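Local coordinates for possible transcriptional regulator, ArsR family protein (Rhodococcus sp., PDB 2OQG) that probably acts as a DNA-binding transcription factor of the ArsR family, built on a winged helix-turn-helix fold, at residues Cys61-Glu65 with Arg76-Leu82. Sequence-based numbering, arbitrary orientation.
Sequences CGLVE and RALGAEL. With ACY (acetic acid), chain F.
Glu65 and Arg76 face each other at the base of the wing, the antiparallel hairpin 64-69/72-77 of this winged helix-turn-helix domain. They form a hydrogen-bonded pair: Glu65 N reaches Arg76 O, and Arg76 N returns to Glu65 O, each at 2.9 Å. With CG between the backbone N and the carbonyl carbon (chi1 66°) and the chain extended beyond, the Glu65 side chain runs alongside that of Arg76 in the same direction, yet the carboxylate and guanidinium planes are turned 64° apart. The salt bridge from Arg76 NH1 to Glu65 OE2 is long (3.4 Å) and its hydrogen bond weak, with an N-H...O angle of 131°. An acetic acid molecule, probably from the crystallisation liquor, lies at the guanidinium edge and takes straighter bonds from NH1 and NH2; NH2 also pairs with Asp34. Leu78 crosses the Glu65 chain at roughly a right angle, its CD1 lying 3.8 Å from Glu65 CB and CD2 touching the carboxylate. On the other face of the hairpin, Val64 and Ala77 form the neighbouring non-hydrogen-bonded pair and pack on Leu27 and Leu30 of helix 21-32. Gly62, at positive phi, is the C' residue of the Schellman motif closing helix 48-60. Beyond it, Leu63 CD2 meets Leu82 CD2 at 3.8 Å, the two side chains nearly perpendicular. Water 1 ties this turn to Leu78 and helix 80-107, donating to Gly62 O and Leu78 O and accepting from Glu81 N at 2.7 Å.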
loop_
_atom_site.group_PDB
_atom_site.type_symbol
_atom_site.label_atom_id
_atom_site.label_comp_id
_atom_site.label_asym_id
_atom_site.label_seq_id
_atom_site.Cartn_x
_atom_site.Cartn_y
_atom_site.Cartn_z
ATOM N N CYS A 61 17.865 1.321 7.490
ATOM C CA CYS A 61 18.158 0.347 8.543
ATOM C C CYS A 61 16.924 -0.512 8.808
ATOM O O CYS A 61 16.939 -1.341 9.728
ATOM C CB CYS A 61 18.653 1.078 9.798
ATOM S SG CYS A 61 17.371 1.953 10.600
ATOM N N GLY A 62 15.888 -0.368 7.980
ATOM C CA GLY A 62 14.740 -1.273 8.028
ATOM C C GLY A 62 13.630 -0.910 8.996
ATOM O O GLY A 62 12.684 -1.694 9.199
ATOM N N LEU A 63 13.695 0.280 9.575
ATOM C CA LEU A 63 12.663 0.685 10.553
ATOM C C LEU A 63 11.408 1.266 9.925
ATOM O O LEU A 63 10.323 1.367 10.567
ATOM C CB LEU A 63 13.252 1.726 11.523
ATOM C CG LEU A 63 14.222 1.107 12.540
ATOM C CD1 LEU A 63 14.970 2.184 13.282
ATOM C CD2 LEU A 63 13.412 0.286 13.555
ATOM N N VAL A 64 11.560 1.687 8.672
ATOM C CA VAL A 64 10.463 2.300 7.870
ATOM C C VAL A 64 10.472 1.731 6.482
ATOM O O VAL A 64 11.569 1.433 5.910
ATOM C CB VAL A 64 10.618 3.879 7.827
ATOM C CG1 VAL A 64 9.777 4.507 6.780
ATOM C CG2 VAL A 64 10.379 4.443 9.221
ATOM N N GLU A 65 9.260 1.569 5.911
ATOM C CA GLU A 65 9.173 1.267 4.499
ATOM C C GLU A 65 8.315 2.317 3.777
ATOM O O GLU A 65 7.344 2.836 4.356
ATOM C CB GLU A 65 8.646 -0.150 4.215
ATOM C CG GLU A 65 7.216 -0.372 4.623
ATOM C CD GLU A 65 6.762 -1.826 4.436
ATOM O OE1 GLU A 65 7.584 -2.662 3.957
ATOM O OE2 GLU A 65 5.584 -2.149 4.818
ATOM N N ARG A 76 5.675 3.944 6.468
ATOM C CA ARG A 76 5.052 3.106 7.498
ATOM C C ARG A 76 6.196 2.589 8.392
ATOM O O ARG A 76 7.223 2.192 7.885
ATOM C CB ARG A 76 4.304 1.914 6.858
ATOM C CG ARG A 76 3.857 0.845 7.799
ATOM C CD ARG A 76 3.263 -0.276 6.938
ATOM N NE ARG A 76 2.172 0.207 6.087
ATOM C CZ ARG A 76 1.679 -0.467 5.041
ATOM N NH1 ARG A 76 2.189 -1.658 4.720
ATOM N NH2 ARG A 76 0.651 0.040 4.354
ATOM N N ALA A 77 6.024 2.648 9.708
ATOM C CA ALA A 77 7.006 2.081 10.651
ATOM C C ALA A 77 6.798 0.580 10.672
ATOM O O ALA A 77 5.643 0.094 10.677
ATOM C CB ALA A 77 6.831 2.658 12.040
ATOM N N LEU A 78 7.908 -0.131 10.865
ATOM C CA LEU A 78 7.943 -1.587 10.878
ATOM C C LEU A 78 8.519 -2.101 12.174
ATOM O O LEU A 78 9.544 -1.578 12.678
ATOM C CB LEU A 78 8.854 -2.091 9.758
ATOM C CG LEU A 78 8.293 -1.801 8.376
ATOM C CD1 LEU A 78 9.338 -2.216 7.308
ATOM C CD2 LEU A 78 6.983 -2.458 8.092
ATOM N N GLY A 79 7.852 -3.115 12.758
ATOM C CA GLY A 79 8.348 -3.646 14.026
ATOM C C GLY A 79 9.523 -4.582 13.950
ATOM O O GLY A 79 10.210 -4.772 14.973
ATOM N N ALA A 80 9.782 -5.210 12.792
ATOM C CA ALA A 80 10.835 -6.271 12.700
ATOM C C ALA A 80 12.186 -5.922 13.321
ATOM O O ALA A 80 12.759 -6.764 14.085
ATOM C CB ALA A 80 11.062 -6.763 11.254
ATOM N N GLU A 81 12.729 -4.739 13.019
ATOM C CA GLU A 81 14.029 -4.422 13.602
ATOM C C GLU A 81 13.973 -4.033 15.070
ATOM O O GLU A 81 14.943 -4.274 15.789
ATOM C CB GLU A 81 14.750 -3.339 12.788
ATOM C CG GLU A 81 14.866 -3.734 11.306
ATOM C CD GLU A 81 16.037 -4.629 10.935
ATOM O OE1 GLU A 81 16.813 -4.210 10.034
ATOM O OE2 GLU A 81 16.191 -5.752 11.472
ATOM N N LEU A 82 12.831 -3.521 15.549
ATOM C CA LEU A 82 12.675 -3.208 16.938
ATOM C C LEU A 82 12.587 -4.544 17.655
ATOM O O LEU A 82 13.183 -4.714 18.715
ATOM C CB LEU A 82 11.399 -2.438 17.241
ATOM C CG LEU A 82 11.204 -0.957 17.012
ATOM C CD1 LEU A 82 9.995 -0.443 17.858
ATOM C CD2 LEU A 82 12.462 -0.207 17.201
HETATM C C ACY F . -0.213 -2.209 1.886
HETATM O O ACY F . 0.692 -2.734 2.559
HETATM O OXT ACY F . -0.638 -1.037 1.999
HETATM C CH3 ACY F . -0.858 -3.060 0.832
HETATM O O HOH W 1 11.877 -2.594 11.587
#